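Local coordinates for protein YPL144W (Saccharomyces cerevisiae, PDB 2Z5B) that acts with its partner Irc25 as a heterodimeric chaperone of 20S proteasome assembly, facilitating formation of the alpha-ring, at residues L89-D93 with D94-D98; R101-A104 with T105-E109; A132-L135 with Y136-K140. All blocks are in the same frame, centred on the assembly; numbering follows the deposited sequence.

Interaction 1 (L89-D93 with D94-D98)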
loop_
_atom_site.group_PDB
_atom_site.type_symbol
_atom_site.label_atom_id
_atom_site.label_comp_id
_atom_site.label_asym_id
_atom_site.label_seq_id
_atom_site.Cartn_x
_atom_site.Cartn_y
_atom_site.Cartn_z
ATOM N N LEU A 89 -6.221 -1.561 -7.523
ATOM C CA LEU A 89 -6.824 -0.303 -7.925
ATOM C C LEU A 89 -6.580 -0.199 -9.420
ATOM O O LEU A 89 -5.445 0.007 -9.848
ATOM C CB LEU A 89 -6.193 0.897 -7.195
ATOM C CG LEU A 89 -6.805 2.274 -7.530
ATOM C CD1 LEU A 89 -8.195 2.407 -6.945
ATOM C CD2 LEU A 89 -5.940 3.410 -7.040
ATOM N N ASP A 90 -7.637 -0.387 -10.203
ATOM C CA ASP A 90 -7.520 -0.441 -11.660
ATOM C C ASP A 90 -7.392 0.956 -12.264
ATOM O O ASP A 90 -7.729 1.949 -11.623
ATOM C CB ASP A 90 -8.729 -1.193 -12.250
ATOM C CG ASP A 90 -8.411 -1.888 -13.567
ATOM O OD1 ASP A 90 -7.289 -1.707 -14.095
ATOM O OD2 ASP A 90 -9.293 -2.623 -14.084
ATOM N N THR A 91 -6.855 1.032 -13.479
ATOM C CA THR A 91 -6.859 2.267 -14.273
ATOM C C THR A 91 -7.517 1.988 -15.621
ATOM O O THR A 91 -7.441 0.873 -16.126
ATOM C CB THR A 91 -5.430 2.854 -14.507
ATOM O OG1 THR A 91 -5.499 3.953 -15.430
ATOM C CG2 THR A 91 -4.467 1.803 -15.071
ATOM N N LYS A 92 -8.133 3.007 -16.213
ATOM C CA LYS A 92 -8.725 2.859 -17.538
ATOM C C LYS A 92 -7.648 2.956 -18.624
ATOM O O LYS A 92 -7.845 2.483 -19.752
ATOM C CB LYS A 92 -9.829 3.904 -17.750
ATOM C CG LYS A 92 -11.160 3.550 -17.060
ATOM C CD LYS A 92 -11.978 4.804 -16.722
ATOM C CE LYS A 92 -13.274 4.478 -15.951
ATOM N NZ LYS A 92 -14.357 3.931 -16.832
ATOM N N ASP A 93 -6.503 3.552 -18.274
ATOM C CA ASP A 93 -5.390 3.702 -19.209
ATOM C C ASP A 93 -4.613 2.395 -19.374
ATOM O O ASP A 93 -3.886 1.981 -18.460
ATOM C CB ASP A 93 -4.470 4.826 -18.727
ATOM C CG ASP A 93 -3.502 5.290 -19.791
ATOM O OD1 ASP A 93 -3.168 4.495 -20.688
ATOM O OD2 ASP A 93 -3.068 6.458 -19.722
ATOM N N ASP A 94 -4.766 1.741 -20.532
ATOM C CA ASP A 94 -4.043 0.485 -20.844
ATOM C C ASP A 94 -2.527 0.606 -20.703
ATOM O O ASP A 94 -1.865 -0.359 -20.346
ATOM C CB ASP A 94 -4.309 0.014 -22.288
ATOM C CG ASP A 94 -5.772 -0.289 -22.572
ATOM O OD1 ASP A 94 -6.619 -0.265 -21.648
ATOM O OD2 ASP A 94 -6.075 -0.566 -23.759
ATOM N N ARG A 95 -1.982 1.780 -21.040
ATOM C CA ARG A 95 -0.530 2.022 -21.017
ATOM C C ARG A 95 0.028 1.925 -19.591
ATOM O O ARG A 95 1.110 1.376 -19.373
ATOM C CB ARG A 95 -0.203 3.407 -21.595
ATOM C CG ARG A 95 -0.619 3.604 -23.073
ATOM C CD ARG A 95 -0.471 5.066 -23.500
ATOM N NE ARG A 95 -1.466 5.911 -22.845
ATOM C CZ ARG A 95 -1.607 7.222 -23.038
ATOM N NH1 ARG A 95 -0.816 7.877 -23.878
ATOM N NH2 ARG A 95 -2.546 7.880 -22.375
ATOM N N ILE A 96 -0.717 2.475 -18.639
ATOM C CA ILE A 96 -0.392 2.342 -17.210
ATOM C C ILE A 96 -0.679 0.921 -16.712
ATOM O O ILE A 96 0.194 0.312 -16.107
ATOM C CB ILE A 96 -1.132 3.399 -16.356
ATOM C CG1 ILE A 96 -0.694 4.807 -16.790
ATOM C CG2 ILE A 96 -0.854 3.176 -14.856
ATOM C CD1 ILE A 96 -1.575 5.932 -16.285
ATOM N N ARG A 97 -1.883 0.394 -16.988
ATOM C CA ARG A 97 -2.256 -0.975 -16.567
ATOM C C ARG A 97 -1.294 -2.060 -17.031
ATOM O O ARG A 97 -0.924 -2.962 -16.240
ATOM C CB ARG A 97 -3.682 -1.347 -17.013
ATOM C CG ARG A 97 -4.352 -2.412 -16.124
ATOM C CD ARG A 97 -5.677 -2.922 -16.703
ATOM N NE ARG A 97 -6.528 -1.807 -17.124
ATOM C CZ ARG A 97 -6.736 -1.442 -18.385
ATOM N NH1 ARG A 97 -6.165 -2.102 -19.394
ATOM N NH2 ARG A 97 -7.510 -0.400 -18.630
ATOM N N ASP A 98 -0.910 -1.999 -18.312
ATOM C CA ASP A 98 0.085 -2.932 -18.881
ATOM C C ASP A 98 1.348 -2.945 -18.043
ATOM O O ASP A 98 1.858 -4.005 -17.688
ATOM C CB ASP A 98 0.448 -2.576 -20.338
ATOM C CG ASP A 98 -0.637 -2.977 -21.331
ATOM O OD1 ASP A 98 -1.670 -3.569 -20.905
ATOM O OD2 ASP A 98 -0.460 -2.673 -22.536
#
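Asp93 and Arg95 meet at the start of helix 94-111, where Asp93 is the N-cap. Its CG stands anti to the backbone N (chi1 -165°), which lets OD1 accept from Arg95 N at 3.0 Å, on the anti side and tilted out of the carboxylate plane. The same OD1 offers its syn lone pair to Arg95 NE, a nearly straight bond lying in the guanidinium plane, while OD2 takes Arg95 NH2; the side-on grip ties the cap to the helix it opens. Asp93 O receives Arg97 N at 2.9 Å, the first rung of the helix.

Arg97 folds back over the incoming loop with its chain bent at chi3. Its NH2 donates to Thr91 O at 2.8 Å, and NE makes weak bonds to Thr91 O and, as a salt bridge, to Asp90 OD1, the carboxylate standing 81° from the guanidinium plane. NH1 and NH2 close end-on upon Asp94 OD1, completing a network of two acids and one base. With an alanine in place of Arg97, Asp90 and Asp94 would probably lose their shared positive mate and Thr91 O its guanidinium donors. In the loop, Thr91 forms an ST turn, OG1 accepting from Asp93 N, and its methyl CG2 rests 3.8 Å from Arg97 CB.

Interaction 2 (R101-A104 with T105-E109)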
loop_
_atom_site.group_PDB
_atom_site.type_symbol
_atom_site.label_atom_id
_atom_site.label_comp_id
_atom_site.label_asym_id
_atom_site.label_seq_id
_atom_site.Cartn_x
_atom_site.Cartn_y
_atom_site.Cartn_z
ATOM N N ARG A 101 0.756 -4.367 -14.444
ATOM C CA ARG A 101 0.501 -5.806 -14.586
ATOM C C ARG A 101 1.779 -6.561 -14.854
ATOM O O ARG A 101 2.077 -7.511 -14.148
ATOM C CB ARG A 101 -0.503 -6.092 -15.709
ATOM C CG ARG A 101 -0.734 -7.591 -15.952
ATOM C CD ARG A 101 -1.873 -7.780 -16.964
ATOM N NE ARG A 101 -1.667 -7.008 -18.206
ATOM C CZ ARG A 101 -0.972 -7.415 -19.267
ATOM N NH1 ARG A 101 -0.367 -8.603 -19.293
ATOM N NH2 ARG A 101 -0.881 -6.622 -20.320
ATOM N N HIS A 102 2.519 -6.143 -15.884
ATOM C CA HIS A 102 3.797 -6.774 -16.217
ATOM C C HIS A 102 4.780 -6.728 -15.068
ATOM O O HIS A 102 5.428 -7.733 -14.769
ATOM C CB HIS A 102 4.436 -6.130 -17.446
ATOM C CG HIS A 102 3.772 -6.506 -18.735
ATOM N ND1 HIS A 102 3.689 -5.646 -19.803
ATOM C CD2 HIS A 102 3.150 -7.647 -19.119
ATOM C CE1 HIS A 102 3.039 -6.231 -20.795
ATOM N NE2 HIS A 102 2.702 -7.449 -20.407
ATOM N N MET A 103 4.898 -5.557 -14.439
ATOM C CA MET A 103 5.800 -5.398 -13.301
ATOM C C MET A 103 5.508 -6.389 -12.197
ATOM O O MET A 103 6.390 -7.124 -11.780
ATOM C CB MET A 103 5.766 -3.965 -12.758
ATOM C CG MET A 103 6.874 -3.661 -11.761
ATOM S SD MET A 103 8.513 -3.661 -12.504
ATOM C CE MET A 103 8.474 -2.068 -13.323
ATOM N N ALA A 104 4.268 -6.424 -11.731
ATOM C CA ALA A 104 3.905 -7.301 -10.632
ATOM C C ALA A 104 4.094 -8.760 -11.029
ATOM O O ALA A 104 4.657 -9.523 -10.268
ATOM C CB ALA A 104 2.480 -7.041 -10.191
ATOM N N THR A 105 3.614 -9.125 -12.217
ATOM C CA THR A 105 3.656 -10.516 -12.675
ATOM C C THR A 105 5.083 -11.005 -12.877
ATOM O O THR A 105 5.434 -12.095 -12.436
ATOM C CB THR A 105 2.827 -10.716 -13.975
ATOM O OG1 THR A 105 1.502 -10.199 -13.777
ATOM C CG2 THR A 105 2.665 -12.217 -14.283
ATOM N N ILE A 106 5.911 -10.197 -13.531
ATOM C CA ILE A 106 7.302 -10.580 -13.759
ATOM C C ILE A 106 8.113 -10.633 -12.443
ATOM O O ILE A 106 8.924 -11.555 -12.239
ATOM C CB ILE A 106 7.995 -9.687 -14.823
ATOM C CG1 ILE A 106 7.364 -9.927 -16.200
ATOM C CG2 ILE A 106 9.490 -10.023 -14.924
ATOM C CD1 ILE A 106 7.371 -8.705 -17.109
ATOM N N ILE A 107 7.885 -9.673 -11.549
ATOM C CA ILE A 107 8.560 -9.703 -10.248
ATOM C C ILE A 107 8.181 -10.965 -9.474
ATOM O O ILE A 107 9.052 -11.654 -8.946
ATOM C CB ILE A 107 8.295 -8.438 -9.401
ATOM C CG1 ILE A 107 8.913 -7.209 -10.071
ATOM C CG2 ILE A 107 8.871 -8.601 -7.991
ATOM C CD1 ILE A 107 8.483 -5.889 -9.463
ATOM N N SER A 108 6.886 -11.271 -9.429
ATOM C CA SER A 108 6.402 -12.447 -8.716
ATOM C C SER A 108 7.008 -13.737 -9.291
ATOM O O SER A 108 7.463 -14.599 -8.540
ATOM C CB SER A 108 4.879 -12.487 -8.744
ATOM O OG SER A 108 4.400 -13.553 -7.951
ATOM N N GLU A 109 7.019 -13.859 -10.617
ATOM C CA GLU A 109 7.694 -14.983 -11.277
ATOM C C GLU A 109 9.179 -15.010 -10.930
ATOM O O GLU A 109 9.715 -16.041 -10.510
ATOM C CB GLU A 109 7.495 -14.924 -12.799
ATOM C CG GLU A 109 6.110 -15.336 -13.237
ATOM C CD GLU A 109 5.821 -15.075 -14.707
ATOM O OE1 GLU A 109 5.803 -13.887 -15.112
ATOM O OE2 GLU A 109 5.579 -16.066 -15.444
#
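Successive turns of helix 94-111 meet here, Arg101, His102, Met103 and Ala104 each giving a backbone carbonyl to the amide four residues on, from Thr105 to Ser108. The first of these carbonyls carries a second bond. Thr105 OG1 donates to Arg101 O at 2.8 Å, while Thr105 N reaches the same oxygen at 2.9 Å. The hydroxyl approaches from above the carbonyl plane, 38° out of it, whereas the amide comes in closer to that plane. Thr105 OG1 lies beside its own backbone N (chi1 -53°), the setting that turns the hydroxyl back along the helix to the carbonyl one turn earlier. Arg101 runs alongside Thr105, its CG 4.1 Å from OG1, and sends its guanidinium to a salt bridge with Asp98.

On the buried side, Met103 bends at chi2 and chi3 and crosses Ile107 at a slant. Met103 CG lies 3.6 Å from Ile107 CD1, and SD is only slightly farther from the same methyl. Val117 and Cys115 of strand 115-121 and Leu138 and Leu145 of helix 134-149 continue this apolar surface. Next to it, Ile106 CD1 packs on His102 CB at 3.9 Å, while the imidazole of His102 turns to His134 through ND1. Ser108 OG is held by Arg113 O, beyond the helix. The result is an amphipathic alpha-helix, with i to i+4 side-chain pairs packed between a beta-sheet and a neighbouring helix and a threonine hydroxyl bonded back to the preceding turn.

Interaction 3 (A132-L135 with Y136-K140)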
loop_
_atom_site.group_PDB
_atom_site.type_symbol
_atom_site.label_atom_id
_atom_site.label_comp_id
_atom_site.label_asym_id
_atom_site.label_seq_id
_atom_site.Cartn_x
_atom_site.Cartn_y
_atom_site.Cartn_z
ATOM N N ALA A 132 7.100 3.474 -24.715
ATOM C CA ALA A 132 8.381 3.631 -25.402
ATOM C C ALA A 132 9.541 3.023 -24.619
ATOM O O ALA A 132 10.526 2.563 -25.212
ATOM C CB ALA A 132 8.644 5.109 -25.667
ATOM N N ASN A 133 9.419 3.034 -23.291
ATOM C CA ASN A 133 10.481 2.587 -22.398
ATOM C C ASN A 133 10.059 1.326 -21.624
ATOM O O ASN A 133 10.696 0.929 -20.640
ATOM C CB ASN A 133 10.894 3.740 -21.459
ATOM C CG ASN A 133 11.396 4.980 -22.226
ATOM O OD1 ASN A 133 10.669 5.975 -22.400
ATOM N ND2 ASN A 133 12.641 4.922 -22.673
ATOM N N HIS A 134 8.993 0.685 -22.099
ATOM C CA HIS A 134 8.374 -0.442 -21.396
ATOM C C HIS A 134 9.386 -1.487 -20.906
ATOM O O HIS A 134 9.461 -1.749 -19.702
ATOM C CB HIS A 134 7.252 -1.076 -22.245
ATOM C CG HIS A 134 6.244 -1.835 -21.436
ATOM N ND1 HIS A 134 5.083 -1.264 -20.961
ATOM C CD2 HIS A 134 6.229 -3.119 -21.011
ATOM C CE1 HIS A 134 4.401 -2.163 -20.277
ATOM N NE2 HIS A 134 5.074 -3.295 -20.292
ATOM N N LEU A 135 10.168 -2.059 -21.823
ATOM C CA LEU A 135 11.141 -3.114 -21.488
ATOM C C LEU A 135 12.264 -2.609 -20.575
ATOM O O LEU A 135 12.683 -3.308 -19.656
ATOM C CB LEU A 135 11.750 -3.733 -22.770
ATOM C CG LEU A 135 12.859 -4.782 -22.606
ATOM C CD1 LEU A 135 12.289 -6.148 -22.260
ATOM C CD2 LEU A 135 13.749 -4.915 -23.876
ATOM N N TYR A 136 12.773 -1.415 -20.862
ATOM C CA TYR A 136 13.784 -0.775 -20.015
ATOM C C TYR A 136 13.309 -0.670 -18.567
ATOM O O TYR A 136 14.053 -0.990 -17.646
ATOM C CB TYR A 136 14.093 0.624 -20.536
ATOM C CG TYR A 136 15.033 1.412 -19.665
ATOM C CD1 TYR A 136 16.412 1.193 -19.720
ATOM C CD2 TYR A 136 14.554 2.389 -18.800
ATOM C CE1 TYR A 136 17.291 1.923 -18.926
ATOM C CE2 TYR A 136 15.418 3.113 -18.000
ATOM C CZ TYR A 136 16.786 2.883 -18.077
ATOM O OH TYR A 136 17.645 3.606 -17.288
ATOM N N ILE A 137 12.077 -0.201 -18.369
ATOM C CA ILE A 137 11.588 0.042 -17.009
ATOM C C ILE A 137 11.515 -1.285 -16.244
ATOM O O ILE A 137 11.986 -1.392 -15.113
ATOM C CB ILE A 137 10.228 0.779 -16.997
ATOM C CG1 ILE A 137 10.370 2.206 -17.547
ATOM C CG2 ILE A 137 9.648 0.824 -15.584
ATOM C CD1 ILE A 137 9.055 2.881 -17.898
ATOM N N LEU A 138 10.924 -2.300 -16.870
ATOM C CA LEU A 138 10.858 -3.617 -16.250
ATOM C C LEU A 138 12.230 -4.190 -15.868
ATOM O O LEU A 138 12.430 -4.608 -14.720
ATOM C CB LEU A 138 10.077 -4.597 -17.133
ATOM C CG LEU A 138 8.631 -4.242 -17.459
ATOM C CD1 LEU A 138 8.110 -5.098 -18.640
ATOM C CD2 LEU A 138 7.724 -4.418 -16.233
ATOM N N LYS A 139 13.177 -4.203 -16.814
ATOM C CA LYS A 139 14.513 -4.776 -16.526
ATOM C C LYS A 139 15.283 -4.018 -15.449
ATOM O O LYS A 139 15.941 -4.627 -14.603
ATOM C CB LYS A 139 15.349 -4.946 -17.808
ATOM C CG LYS A 139 15.955 -3.675 -18.398
ATOM C CD LYS A 139 17.466 -3.603 -18.107
ATOM C CE LYS A 139 18.198 -2.762 -19.147
ATOM N NZ LYS A 139 19.679 -2.674 -18.903
ATOM N N LYS A 140 15.183 -2.694 -15.451
ATOM C CA LYS A 140 15.879 -1.917 -14.433
ATOM C C LYS A 140 15.319 -2.193 -13.048
ATOM O O LYS A 140 16.061 -2.198 -12.068
ATOM C CB LYS A 140 15.849 -0.413 -14.727
ATOM C CG LYS A 140 16.675 0.018 -15.976
ATOM C CD LYS A 140 18.150 -0.412 -15.951
ATOM C CE LYS A 140 19.048 0.698 -15.416
ATOM N NZ LYS A 140 20.512 0.436 -15.647
#
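His134 and Leu138 touch across the first turn of helix 134-149, and the histidine is worth following outward from its backbone. From CB, CG stands anti to the backbone N (chi1 -157°), a setting that lets the ring reach Leu138. From CG the ring divides. On one branch CD2 meets Leu138 CD1 at 3.6 Å, the two side chains slanting past one another. On the other, past ND1, CE1 packs on the backbone of Asp98 on helix 94-111. At the tip, NE2 remains within 3.9 Å of Leu138 CD1 but finds its polar partner in His102 ND1, the two rings standing at about 90°. Met99 packs on the histidine, and on Ile137 and Leu138 as well.

Leu138 has its CG beside the backbone N (chi1 -59°), a setting that sends CD1 back to the imidazole; its CG also lies 3.5 Å from His134 O. The backbone rungs begin at Asn133, the N-cap residue, whose carbonyl oxygen accepts from Ile137 N at 2.9 Å. His134 O then takes Leu138 N, and Leu135 O takes Lys139 N. Ile137 CD1 reaches toward Asn133 CB at 4.1 Å, a loose apolar touch at the helix start. Tyr136, which also touches Gln21, has its CB 3.4 Å from Asn133 O, and Lys140 CG lies over one face of the phenol ring, offset toward its rim.

The chemistry is therefore divided within one imidazole: a ring carbon, CD2, rests against a leucine methyl that approaches the ring obliquely, while a ring nitrogen hydrogen-bonds to a second histidine, consistent with one of the two nitrogens donating its N-H and the other accepting.

Overall arrangement
The three contacts form a series along the chain and illustrate how local helical contacts become joined in a fold. Interactions 1 and 2 share helix 94-111, the first at its capped start and the second farther along, with centres about 15 Å apart. Interaction 3 opens helix 134-149, which packs beside it; its centre lies about 13 Å from that of interaction 2. The two helices are linked by a probable hydrogen bond between His102 ND1 and His134 NE2 (2.8 Å) and by Leu138 CD2 against Met103 N. Interaction 1 is tied in more lightly, through Asp98 C and His134 CE1, 3.9 Å apart. Only interaction 1 approaches the partner chain, where Leu89 packs on its Glu53.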